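Local coordinates for protein V-type ATP synthase alpha chain (Nanoarchaeum equitans Kin4-M, PDB 5BN3) that forms subunit A of a V-type ATP synthase, joining an N-terminal beta-barrel domain to a P-loop nucleotide-binding domain that holds ADP, at residues I5-P10 / E49-L54; E29-E34 / I99-D104; N138-R143 / E306-Q311; D241-I246 / Q311-V316. All coordinates share one frame; numbering follows the deposited sequence.

Contact 1: I5-P10 / E49-L54; sequences ISINGP and EDTNGL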
loop_
_atom_site.group_PDB
_atom_site.type_symbol
_atom_site.label_atom_id
_atom_site.label_comp_id
_atom_site.label_asym_id
_atom_site.label_seq_id
_atom_site.Cartn_x
_atom_site.Cartn_y
_atom_site.Cartn_z
ATOM N N ILE A 5 -7.144 26.184 29.034
ATOM C CA ILE A 5 -5.706 25.986 29.201
ATOM C C ILE A 5 -5.047 25.571 27.886
ATOM O O ILE A 5 -3.819 25.532 27.782
ATOM C CB ILE A 5 -5.375 24.958 30.303
ATOM C CG1 ILE A 5 -5.732 23.544 29.850
ATOM C CG2 ILE A 5 -6.085 25.312 31.605
ATOM C CD1 ILE A 5 -5.197 22.468 30.767
ATOM N N SER A 6 -5.870 25.266 26.885
ATOM C CA SER A 6 -5.363 24.883 25.570
ATOM C C SER A 6 -6.404 25.045 24.470
ATOM O O SER A 6 -7.596 24.817 24.690
ATOM C CB SER A 6 -4.886 23.432 25.590
ATOM O OG SER A 6 -4.213 23.102 24.387
ATOM N N ILE A 7 -5.945 25.440 23.286
ATOM C CA ILE A 7 -6.796 25.495 22.103
ATOM C C ILE A 7 -6.098 24.788 20.942
ATOM O O ILE A 7 -5.007 25.181 20.527
ATOM C CB ILE A 7 -7.119 26.945 21.702
ATOM C CG1 ILE A 7 -7.724 27.700 22.886
ATOM C CG2 ILE A 7 -8.083 26.973 20.526
ATOM C CD1 ILE A 7 -7.201 29.104 23.040
ATOM N N ASN A 8 -6.731 23.738 20.430
ATOM C CA ASN A 8 -6.165 22.939 19.348
ATOM C C ASN A 8 -7.248 22.646 18.322
ATOM O O ASN A 8 -7.979 21.661 18.445
ATOM C CB ASN A 8 -5.591 21.633 19.907
ATOM C CG ASN A 8 -4.871 20.804 18.856
ATOM O OD1 ASN A 8 -4.646 21.254 17.731
ATOM N ND2 ASN A 8 -4.498 19.586 19.227
ATOM N N GLY A 9 -7.356 23.509 17.316
ATOM C CA GLY A 9 -8.435 23.410 16.352
ATOM C C GLY A 9 -9.782 23.525 17.036
ATOM O O GLY A 9 -9.995 24.425 17.847
ATOM N N PRO A 10 -10.694 22.593 16.722
ATOM C CA PRO A 10 -12.047 22.566 17.284
ATOM C C PRO A 10 -12.056 22.041 18.715
ATOM O O PRO A 10 -13.120 22.001 19.334
ATOM C CB PRO A 10 -12.772 21.577 16.372
ATOM C CG PRO A 10 -11.698 20.630 15.949
ATOM C CD PRO A 10 -10.461 21.472 15.794
ATOM N N GLU A 49 -17.943 26.302 16.841
ATOM C CA GLU A 49 -17.652 27.554 16.157
ATOM C C GLU A 49 -16.150 27.663 15.948
ATOM O O GLU A 49 -15.385 26.877 16.511
ATOM C CB GLU A 49 -18.187 28.745 16.958
ATOM C CG GLU A 49 -19.414 29.401 16.336
ATOM C CD GLU A 49 -20.539 29.626 17.328
ATOM O OE1 GLU A 49 -20.411 29.192 18.493
ATOM O OE2 GLU A 49 -21.557 30.237 16.941
ATOM N N ASP A 50 -15.723 28.625 15.136
ATOM C CA ASP A 50 -14.299 28.801 14.874
ATOM C C ASP A 50 -13.567 29.238 16.140
ATOM O O ASP A 50 -14.051 30.089 16.889
ATOM C CB ASP A 50 -14.069 29.810 13.751
ATOM C CG ASP A 50 -12.607 29.925 13.364
ATOM O OD1 ASP A 50 -11.857 28.938 13.537
ATOM O OD2 ASP A 50 -12.207 31.004 12.881
ATOM N N THR A 51 -12.402 28.645 16.371
ATOM C CA THR A 51 -11.654 28.879 17.601
ATOM C C THR A 51 -10.427 29.764 17.395
ATOM O O THR A 51 -9.661 29.990 18.332
ATOM C CB THR A 51 -11.216 27.556 18.253
ATOM O OG1 THR A 51 -10.401 26.812 17.339
ATOM C CG2 THR A 51 -12.429 26.726 18.640
ATOM N N ASN A 52 -10.234 30.257 16.176
ATOM C CA ASN A 52 -9.132 31.176 15.916
ATOM C C ASN A 52 -9.332 32.466 16.705
ATOM O O ASN A 52 -10.429 33.027 16.725
ATOM C CB ASN A 52 -9.020 31.487 14.422
ATOM C CG ASN A 52 -7.665 32.062 14.042
ATOM O OD1 ASN A 52 -6.628 31.618 14.535
ATOM N ND2 ASN A 52 -7.671 33.056 13.161
ATOM N N GLY A 53 -8.278 32.924 17.373
ATOM C CA GLY A 53 -8.360 34.141 18.157
ATOM C C GLY A 53 -8.704 33.896 19.613
ATOM O O GLY A 53 -8.672 34.824 20.422
ATOM N N LEU A 54 -9.041 32.654 19.954
ATOM C CA LEU A 54 -9.305 32.305 21.349
ATOM C C LEU A 54 -8.018 32.414 22.168
ATOM O O LEU A 54 -6.919 32.272 21.631
ATOM C CB LEU A 54 -9.900 30.898 21.474
ATOM C CG LEU A 54 -11.393 30.711 21.197
ATOM C CD1 LEU A 54 -11.813 29.269 21.457
ATOM C CD2 LEU A 54 -12.214 31.656 22.050
#
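Thr51 and Ile7 run alongside one another with opposite sense, Thr51 CB 3.9 Å from Ile7 CG2. The hydroxyl of Thr51 sits between its backbone N and carbonyl carbon (chi1 59°), a setting that turns it to the loop just beyond strand 3-8. There OG1 donates to Gly9 O at a modelled 2.5 Å, very short, so that the exact length is doubtful. Thr51 CG2 flanks the same oxygen, 3.4 Å from Gly9 O. The longer branch of Ile7 meets Leu54 at about a right angle: CD1 of Ile7 is 3.6 Å from Leu54 CB and 3.5 Å from Leu54 O. Thr51 and Leu54 are the two ends of a type II beta turn, closed by Leu54 N to Thr51 O at 3.2 Å. All of this belongs to the N-terminal beta-barrel domain. Ser6 and Ile7 also pair antiparallel with a strand of the neighbouring NEQ263 chain, which extends the sheet across the interface, while Pro10 packs on helix 322-335. Chemically the contact is mostly apolar, and its one polar link, if the short modelled distance is near the truth, probably gives the buried Thr51 hydroxyl a carbonyl partner where the strand ends.

Contact 2: E29-E34 / I99-D104; sequences EKLIGE and IPKGID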
loop_
_atom_site.group_PDB
_atom_site.type_symbol
_atom_site.label_atom_id
_atom_site.label_comp_id
_atom_site.label_asym_id
_atom_site.label_seq_id
_atom_site.Cartn_x
_atom_site.Cartn_y
_atom_site.Cartn_z
ATOM N N GLU A 29 -16.721 35.535 24.119
ATOM C CA GLU A 29 -17.726 35.593 23.063
ATOM C C GLU A 29 -18.747 34.467 23.193
ATOM O O GLU A 29 -19.707 34.399 22.422
ATOM C CB GLU A 29 -17.071 35.576 21.679
ATOM C CG GLU A 29 -16.312 36.851 21.343
ATOM C CD GLU A 29 -16.188 37.078 19.849
ATOM O OE1 GLU A 29 -16.725 36.256 19.075
ATOM O OE2 GLU A 29 -15.556 38.078 19.448
ATOM N N LYS A 30 -18.528 33.589 24.171
ATOM C CA LYS A 30 -19.479 32.529 24.512
ATOM C C LYS A 30 -19.847 31.630 23.334
ATOM O O LYS A 30 -21.011 31.557 22.936
ATOM C CB LYS A 30 -20.745 33.129 25.129
ATOM C CG LYS A 30 -20.514 33.864 26.442
ATOM C CD LYS A 30 -21.821 34.438 26.964
ATOM C CE LYS A 30 -21.816 34.558 28.479
ATOM N NZ LYS A 30 -23.194 34.761 29.013
ATOM N N LEU A 31 -18.851 30.944 22.787
ATOM C CA LEU A 31 -19.078 30.022 21.684
ATOM C C LEU A 31 -19.660 28.719 22.224
ATOM O O LEU A 31 -19.243 28.234 23.278
ATOM C CB LEU A 31 -17.768 29.754 20.940
ATOM C CG LEU A 31 -16.979 31.006 20.549
ATOM C CD1 LEU A 31 -15.650 30.642 19.908
ATOM C CD2 LEU A 31 -17.793 31.875 19.612
ATOM N N ILE A 32 -20.634 28.164 21.509
ATOM C CA ILE A 32 -21.258 26.912 21.923
ATOM C C ILE A 32 -20.265 25.755 21.832
ATOM O O ILE A 32 -19.638 25.540 20.793
ATOM C CB ILE A 32 -22.503 26.580 21.075
ATOM C CG1 ILE A 32 -23.493 27.749 21.089
ATOM C CG2 ILE A 32 -23.170 25.311 21.582
ATOM C CD1 ILE A 32 -24.038 28.085 22.465
ATOM N N GLY A 33 -20.122 25.020 22.932
ATOM C CA GLY A 33 -19.260 23.854 22.974
ATOM C C GLY A 33 -19.931 22.729 23.733
ATOM O O GLY A 33 -20.963 22.933 24.374
ATOM N N GLU A 34 -19.347 21.538 23.660
ATOM C CA GLU A 34 -19.882 20.384 24.369
ATOM C C GLU A 34 -18.743 19.571 24.976
ATOM O O GLU A 34 -17.782 19.228 24.285
ATOM C CB GLU A 34 -20.711 19.516 23.415
ATOM C CG GLU A 34 -21.435 18.350 24.072
ATOM C CD GLU A 34 -22.203 17.504 23.068
ATOM O OE1 GLU A 34 -21.986 17.674 21.848
ATOM O OE2 GLU A 34 -23.026 16.668 23.497
ATOM N N ILE A 99 -22.157 34.512 8.027
ATOM C CA ILE A 99 -22.537 33.922 9.301
ATOM C C ILE A 99 -21.522 34.344 10.357
ATOM O O ILE A 99 -20.334 34.033 10.244
ATOM C CB ILE A 99 -22.611 32.386 9.212
ATOM C CG1 ILE A 99 -23.695 31.970 8.212
ATOM C CG2 ILE A 99 -22.887 31.778 10.579
ATOM C CD1 ILE A 99 -23.896 30.471 8.097
ATOM N N PRO A 100 -21.986 35.071 11.383
ATOM C CA PRO A 100 -21.110 35.574 12.445
ATOM C C PRO A 100 -20.751 34.440 13.388
ATOM O O PRO A 100 -21.532 33.493 13.500
ATOM C CB PRO A 100 -22.002 36.577 13.197
ATOM C CG PRO A 100 -23.279 36.683 12.406
ATOM C CD PRO A 100 -23.394 35.420 11.622
ATOM N N LYS A 101 -19.602 34.520 14.049
ATOM C CA LYS A 101 -19.284 33.537 15.075
ATOM C C LYS A 101 -19.896 33.977 16.404
ATOM O O LYS A 101 -19.779 35.138 16.797
ATOM C CB LYS A 101 -17.768 33.304 15.192
ATOM C CG LYS A 101 -16.956 34.441 15.809
ATOM C CD LYS A 101 -15.463 34.110 15.828
ATOM C CE LYS A 101 -14.687 35.051 16.747
ATOM N NZ LYS A 101 -14.973 34.794 18.185
ATOM N N GLY A 102 -20.594 33.063 17.068
ATOM C CA GLY A 102 -21.129 33.346 18.387
ATOM C C GLY A 102 -22.566 33.836 18.463
ATOM O O GLY A 102 -23.085 34.027 19.563
ATOM N N ILE A 103 -23.217 34.045 17.321
ATOM C CA ILE A 103 -24.615 34.477 17.338
ATOM C C ILE A 103 -25.517 33.376 17.894
ATOM O O ILE A 103 -25.388 32.208 17.525
ATOM C CB ILE A 103 -25.118 34.953 15.940
ATOM C CG1 ILE A 103 -26.509 35.583 16.057
ATOM C CG2 ILE A 103 -25.119 33.816 14.926
ATOM C CD1 ILE A 103 -26.999 36.253 14.789
ATOM N N ASP A 104 -26.414 33.740 18.805
ATOM C CA ASP A 104 -27.360 32.766 19.336
ATOM C C ASP A 104 -28.799 33.253 19.221
ATOM O O ASP A 104 -29.171 34.280 19.794
ATOM C CB ASP A 104 -27.031 32.394 20.784
ATOM C CG ASP A 104 -27.579 31.033 21.168
ATOM O OD1 ASP A 104 -27.613 30.140 20.292
ATOM O OD2 ASP A 104 -27.976 30.850 22.338
#
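Glu29 meets Lys101 in a salt bridge just before a G1 beta bulge (Lys30 and Leu31), where strand 31-39 of the N-terminal beta barrel starts beside the loop that follows helix 87-94. The Glu29 chain is extended beyond CG and crosses that of Lys101 at about a right angle. Its OE1 accepts from Lys101 NZ at a modelled 2.4 Å, a length too short to be taken literally. The second oxygen, OE2, stays 3.6 Å from NZ of Lys101; as modelled, the approach is one-sided. Lys101 curls round OE1: the bend at its last torsion (chi4 71°) swings NZ back to the carboxylate and leaves CE 3.3 Å from Glu29 OE1. Glu29 is exposed, and the pair lies toward the surface. Lys30, next in the chain, forms the bulge with Leu31 and turns its amine away from the loop, to a cation-pi contact with Phe61. Leu31 is the apolar part of the contact: its CD2 packs on the backbone of Gly102, 3.8 Å from Gly102 CA and 4.0 Å from Gly102 N, with the Lys101 amine nearby. At Ile32 the strand and the loop are tied to one carboxylate, that of Glu49: the backbone N of Ile32 donates to Glu49 OE1, and Glu49 OE2 takes a weak bond from Gly102 N.

Contact 3: N138-R143 / E306-Q311; sequences NGFEHR and EYFRDQ
Gln311 reaches from the turn that follows helix 293-309 to Arg143 and His142; its CG lies anti to the carbonyl carbon (chi1 -62°) and the chain runs on extended. Its CB packs 3.9 Å from Arg143 CB. CG and CD of Gln311 lie against Arg143 O, CD at 3.3 Å. At the tip, OE1 accepts from Arg143 N at 3.0 Å; the donor stands well above the plane of the amide carbonyl, 61° out of it. The other tip atom, NE2, comes to 3.3 Å from His142 NE2 and lies over one face of the Tyr307 ring, 3.2 Å above its plane and offset toward the rim. The contact joins the barrel-sandwich domain, through strand 140-145 at one margin of its antiparallel sheet, to the nucleotide-binding domain. Arg143 also returns to the same glutamine: NH1 donates to Gln311 O at 2.8 Å, with that oxygen in the guanidinium plane. Its NE bonds to Glu141 OE1 at the edge of the group, and the two partners should limit rotation of the guanidinium. His142 NE2 and Tyr307 OH are hydrogen-bonded at 2.8 Å, while His142 ND1 bonds to Glu137, fixing the imidazole from both nitrogens. Phe308 CE1 lies over one face of that imidazole, toward its rim, and 4.0 Å from Phe140 CE2.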
loop_
_atom_site.group_PDB
_atom_site.type_symbol
_atom_site.label_atom_id
_atom_site.label_comp_id
_atom_site.label_asym_id
_atom_site.label_seq_id
_atom_site.Cartn_x
_atom_site.Cartn_y
_atom_site.Cartn_z
ATOM N N ASN A 138 -49.206 25.705 7.591
ATOM C CA ASN A 138 -49.295 25.921 6.144
ATOM C C ASN A 138 -49.758 24.702 5.344
ATOM O O ASN A 138 -49.163 24.355 4.323
ATOM C CB ASN A 138 -47.974 26.470 5.588
ATOM C CG ASN A 138 -47.664 27.867 6.099
ATOM O OD1 ASN A 138 -48.217 28.855 5.612
ATOM N ND2 ASN A 138 -46.771 27.957 7.077
ATOM N N GLY A 139 -50.824 24.061 5.811
ATOM C CA GLY A 139 -51.386 22.919 5.112
ATOM C C GLY A 139 -51.043 21.573 5.723
ATOM O O GLY A 139 -51.649 20.560 5.372
ATOM N N PHE A 140 -50.071 21.554 6.630
ATOM C CA PHE A 140 -49.692 20.319 7.307
ATOM C C PHE A 140 -50.308 20.245 8.700
ATOM O O PHE A 140 -50.216 21.199 9.478
ATOM C CB PHE A 140 -48.169 20.204 7.400
ATOM C CG PHE A 140 -47.694 18.894 7.961
ATOM C CD1 PHE A 140 -47.560 17.784 7.141
ATOM C CD2 PHE A 140 -47.378 18.771 9.306
ATOM C CE1 PHE A 140 -47.125 16.574 7.651
ATOM C CE2 PHE A 140 -46.942 17.561 9.824
ATOM C CZ PHE A 140 -46.816 16.463 8.994
ATOM N N GLU A 141 -50.930 19.112 9.016
ATOM C CA GLU A 141 -51.496 18.909 10.346
ATOM C C GLU A 141 -50.406 18.527 11.350
ATOM O O GLU A 141 -50.100 17.349 11.543
ATOM C CB GLU A 141 -52.595 17.841 10.323
ATOM C CG GLU A 141 -53.245 17.606 11.681
ATOM C CD GLU A 141 -54.224 16.448 11.686
ATOM O OE1 GLU A 141 -53.917 15.412 12.312
ATOM O OE2 GLU A 141 -55.310 16.578 11.080
ATOM N N HIS A 142 -49.821 19.533 11.987
ATOM C CA HIS A 142 -48.800 19.291 12.997
ATOM C C HIS A 142 -49.464 18.809 14.278
ATOM O O HIS A 142 -50.295 19.509 14.862
ATOM C CB HIS A 142 -47.998 20.564 13.260
ATOM C CG HIS A 142 -46.710 20.330 13.988
ATOM N ND1 HIS A 142 -45.522 20.910 13.593
ATOM C CD2 HIS A 142 -46.425 19.597 15.087
ATOM C CE1 HIS A 142 -44.561 20.535 14.416
ATOM N NE2 HIS A 142 -45.079 19.740 15.333
ATOM N N ARG A 143 -49.100 17.608 14.710
ATOM C CA ARG A 143 -49.674 17.034 15.915
ATOM C C ARG A 143 -48.829 17.360 17.138
ATOM O O ARG A 143 -47.657 16.987 17.222
ATOM C CB ARG A 143 -49.859 15.524 15.741
ATOM C CG ARG A 143 -50.933 15.191 14.711
ATOM C CD ARG A 143 -50.820 13.780 14.172
ATOM N NE ARG A 143 -51.758 13.556 13.071
ATOM C CZ ARG A 143 -51.742 12.495 12.271
ATOM N NH1 ARG A 143 -50.833 11.545 12.436
ATOM N NH2 ARG A 143 -52.634 12.387 11.298
ATOM N N GLU A 306 -37.394 11.659 14.075
ATOM C CA GLU A 306 -38.069 10.839 15.072
ATOM C C GLU A 306 -39.297 11.560 15.614
ATOM O O GLU A 306 -40.315 10.933 15.895
ATOM C CB GLU A 306 -37.120 10.519 16.229
ATOM C CG GLU A 306 -36.003 9.545 15.899
ATOM C CD GLU A 306 -35.071 9.334 17.075
ATOM O OE1 GLU A 306 -34.834 10.306 17.826
ATOM O OE2 GLU A 306 -34.581 8.200 17.256
ATOM N N TYR A 307 -39.182 12.876 15.765
ATOM C CA TYR A 307 -40.265 13.700 16.301
ATOM C C TYR A 307 -41.519 13.629 15.437
ATOM O O TYR A 307 -42.626 13.459 15.946
ATOM C CB TYR A 307 -39.796 15.152 16.454
ATOM C CG TYR A 307 -40.894 16.141 16.780
ATOM C CD1 TYR A 307 -41.560 16.097 17.997
ATOM C CD2 TYR A 307 -41.250 17.132 15.876
ATOM C CE1 TYR A 307 -42.559 17.007 18.298
ATOM C CE2 TYR A 307 -42.247 18.044 16.168
ATOM C CZ TYR A 307 -42.896 17.976 17.380
ATOM O OH TYR A 307 -43.888 18.882 17.673
ATOM N N PHE A 308 -41.347 13.756 14.128
ATOM C CA PHE A 308 -42.487 13.677 13.223
ATOM C C PHE A 308 -42.966 12.235 13.069
ATOM O O PHE A 308 -44.149 11.988 12.835
ATOM C CB PHE A 308 -42.152 14.308 11.871
ATOM C CG PHE A 308 -42.203 15.810 11.879
ATOM C CD1 PHE A 308 -43.418 16.474 11.785
ATOM C CD2 PHE A 308 -41.040 16.561 11.982
ATOM C CE1 PHE A 308 -43.475 17.859 11.792
ATOM C CE2 PHE A 308 -41.088 17.945 11.988
ATOM C CZ PHE A 308 -42.308 18.595 11.895
ATOM N N ARG A 309 -42.043 11.287 13.211
ATOM C CA ARG A 309 -42.397 9.872 13.255
ATOM C C ARG A 309 -43.324 9.595 14.437
ATOM O O ARG A 309 -44.289 8.837 14.321
ATOM C CB ARG A 309 -41.136 9.014 13.375
ATOM C CG ARG A 309 -41.404 7.522 13.535
ATOM C CD ARG A 309 -40.240 6.837 14.222
ATOM N NE ARG A 309 -40.084 7.302 15.600
ATOM C CZ ARG A 309 -39.067 6.979 16.393
ATOM N NH1 ARG A 309 -38.101 6.185 15.949
ATOM N NH2 ARG A 309 -39.013 7.455 17.628
ATOM N N ASP A 310 -43.031 10.224 15.571
ATOM C CA ASP A 310 -43.814 10.027 16.788
ATOM C C ASP A 310 -45.241 10.570 16.673
ATOM O O ASP A 310 -46.114 10.211 17.464
ATOM C CB ASP A 310 -43.097 10.667 17.982
ATOM C CG ASP A 310 -41.807 9.957 18.343
ATOM O OD1 ASP A 310 -41.636 8.779 17.958
ATOM O OD2 ASP A 310 -40.966 10.577 19.028
ATOM N N GLN A 311 -45.477 11.433 15.689
ATOM C CA GLN A 311 -46.815 11.961 15.441
ATOM C C GLN A 311 -47.625 10.994 14.587
ATOM O O GLN A 311 -48.792 11.245 14.290
ATOM C CB GLN A 311 -46.740 13.328 14.749
ATOM C CG GLN A 311 -46.036 14.410 15.557
ATOM C CD GLN A 311 -45.897 15.714 14.796
ATOM O OE1 GLN A 311 -46.714 16.036 13.931
ATOM N NE2 GLN A 311 -44.850 16.470 15.109
#

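Contact 4: D241-I246 / Q311-V316; sequences DSDIVI and QGYSVV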
loop_
_atom_site.group_PDB
_atom_site.type_symbol
_atom_site.label_atom_id
_atom_site.label_comp_id
_atom_site.label_asym_id
_atom_site.label_seq_id
_atom_site.Cartn_x
_atom_site.Cartn_y
_atom_site.Cartn_z
ATOM N N ASP A 241 -42.761 9.549 -1.774
ATOM C CA ASP A 241 -44.055 9.381 -1.134
ATOM C C ASP A 241 -43.821 9.436 0.374
ATOM O O ASP A 241 -43.474 8.432 0.999
ATOM C CB ASP A 241 -44.663 8.043 -1.554
ATOM C CG ASP A 241 -46.132 7.927 -1.203
ATOM O OD1 ASP A 241 -46.745 8.948 -0.825
ATOM O OD2 ASP A 241 -46.677 6.808 -1.315
ATOM N N SER A 242 -43.992 10.623 0.950
ATOM C CA SER A 242 -43.648 10.856 2.351
ATOM C C SER A 242 -44.402 12.059 2.909
ATOM O O SER A 242 -44.714 12.997 2.173
ATOM C CB SER A 242 -42.137 11.081 2.483
ATOM O OG SER A 242 -41.744 11.184 3.841
ATOM N N ASP A 243 -44.691 12.029 4.207
ATOM C CA ASP A 243 -45.345 13.156 4.868
ATOM C C ASP A 243 -44.351 14.286 5.109
ATOM O O ASP A 243 -44.657 15.460 4.896
ATOM C CB ASP A 243 -45.950 12.717 6.205
ATOM C CG ASP A 243 -47.056 11.696 6.041
ATOM O OD1 ASP A 243 -47.917 11.884 5.155
ATOM O OD2 ASP A 243 -47.060 10.700 6.796
ATOM N N ILE A 244 -43.154 13.914 5.554
ATOM C CA ILE A 244 -42.119 14.881 5.902
ATOM C C ILE A 244 -40.789 14.501 5.248
ATOM O O ILE A 244 -40.425 13.324 5.209
ATOM C CB ILE A 244 -41.932 14.962 7.437
ATOM C CG1 ILE A 244 -43.213 15.468 8.104
ATOM C CG2 ILE A 244 -40.768 15.872 7.798
ATOM C CD1 ILE A 244 -43.572 16.888 7.721
ATOM N N VAL A 245 -40.081 15.498 4.722
ATOM C CA VAL A 245 -38.748 15.294 4.164
ATOM C C VAL A 245 -37.737 16.162 4.905
ATOM O O VAL A 245 -37.927 17.373 5.041
ATOM C CB VAL A 245 -38.706 15.640 2.662
ATOM C CG1 VAL A 245 -37.280 15.571 2.136
ATOM C CG2 VAL A 245 -39.597 14.704 1.879
ATOM N N ILE A 246 -36.670 15.542 5.395
ATOM C CA ILE A 246 -35.590 16.284 6.033
ATOM C C ILE A 246 -34.302 16.116 5.241
ATOM O O ILE A 246 -33.775 15.007 5.129
ATOM C CB ILE A 246 -35.374 15.813 7.477
ATOM C CG1 ILE A 246 -36.643 16.068 8.290
ATOM C CG2 ILE A 246 -34.189 16.530 8.107
ATOM C CD1 ILE A 246 -36.698 15.298 9.569
ATOM N N GLN A 311 -45.477 11.433 15.689
ATOM C CA GLN A 311 -46.815 11.961 15.441
ATOM C C GLN A 311 -47.625 10.994 14.587
ATOM O O GLN A 311 -48.792 11.245 14.290
ATOM C CB GLN A 311 -46.740 13.328 14.749
ATOM C CG GLN A 311 -46.036 14.410 15.557
ATOM C CD GLN A 311 -45.897 15.714 14.796
ATOM O OE1 GLN A 311 -46.714 16.036 13.931
ATOM N NE2 GLN A 311 -44.850 16.470 15.109
ATOM N N GLY A 312 -47.002 9.890 14.188
ATOM C CA GLY A 312 -47.675 8.902 13.362
ATOM C C GLY A 312 -47.546 9.228 11.889
ATOM O O GLY A 312 -48.430 8.914 11.089
ATOM N N TYR A 313 -46.435 9.862 11.528
ATOM C CA TYR A 313 -46.185 10.227 10.140
ATOM C C TYR A 313 -45.028 9.423 9.550
ATOM O O TYR A 313 -44.230 8.828 10.279
ATOM C CB TYR A 313 -45.889 11.726 10.024
ATOM C CG TYR A 313 -47.104 12.619 10.168
ATOM C CD1 TYR A 313 -48.147 12.554 9.256
ATOM C CD2 TYR A 313 -47.192 13.545 11.196
ATOM C CE1 TYR A 313 -49.255 13.375 9.374
ATOM C CE2 TYR A 313 -48.296 14.372 11.324
ATOM C CZ TYR A 313 -49.324 14.281 10.409
ATOM O OH TYR A 313 -50.425 15.097 10.523
ATOM N N SER A 314 -44.948 9.403 8.222
ATOM C CA SER A 314 -43.817 8.794 7.535
ATOM C C SER A 314 -42.821 9.892 7.184
ATOM O O SER A 314 -43.197 10.942 6.655
ATOM C CB SER A 314 -44.271 8.058 6.274
ATOM O OG SER A 314 -44.792 8.956 5.314
ATOM N N VAL A 315 -41.553 9.653 7.506
ATOM C CA VAL A 315 -40.506 10.652 7.344
ATOM C C VAL A 315 -39.339 10.046 6.570
ATOM O O VAL A 315 -39.042 8.856 6.712
ATOM C CB VAL A 315 -39.991 11.133 8.721
ATOM C CG1 VAL A 315 -39.002 12.282 8.564
ATOM C CG2 VAL A 315 -41.145 11.562 9.601
ATOM N N VAL A 316 -38.694 10.857 5.737
ATOM C CA VAL A 316 -37.432 10.460 5.125
ATOM C C VAL A 316 -36.340 11.471 5.456
ATOM O O VAL A 316 -36.553 12.681 5.370
ATOM C CB VAL A 316 -37.550 10.252 3.592
ATOM C CG1 VAL A 316 -38.125 11.481 2.924
ATOM C CG2 VAL A 316 -36.196 9.902 2.989
#
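Two neighbouring parallel strands of the central sheet of the nucleotide-binding domain meet here, Ile244 paired with Val315 and Val245 with Val316, the short segments 21° apart. The backbone bonds are Ile244 N to Ser314 O at 3.2 Å, Val316 N to Ile244 O at 3.1 Å and Ile246 N to Val316 O at 2.9 Å. Ile244 O takes a second bond, from Ser242 OG at 2.9 Å, the hydroxyl standing 46° out of the carbonyl plane. Ahead of the strands, Asp243 OD2 accepts from Ser314 N at 2.9 Å, almost straight (175°), and lies at the edge of the Tyr313 ring. Asp243 N in turn donates to Ser314 OG at 3.3 Å, so main chain and side chain of each residue engage the other. In this P-loop fold, helix 293-309 carries the chain from strand 280-285 to strand 314-320, a beta-alpha-beta crossover past strand 244-250; it ends in a Schellman motif at Gly312. Val315, with Ser372 and Thr374, belongs to a magnesium site. On its side of the sheet Val315 CG1 meets Ile246 CD1 at 3.9 Å, both residues packing on helix 293-309, and on the other side Val245 CG2 lies 3.7 Å from Val316 CG1.

How the contacts relate
The contacts form two pairs. Contacts 1 and 2, centred 12 Å apart, share the barrel sheet and meet through Glu49, whose carboxylate probably bonds to one segment of contact 2 and weakly to the other. Contacts 3 and 4, 8 Å apart, share Gln311; Tyr313 of contact 4 reaches back through its OH to Glu141 O of contact 3 and rests against Phe140. The pairs do not touch: contacts 2 and 3 come to about 15 Å at their nearest atoms. A magnesium ion lies about 4 Å from the Ser314 side chain in contact 4. Contact 4 lies where its strands begin, whereas the ADP-binding P-loop follows the far end of strand 218-222 in the same sheet.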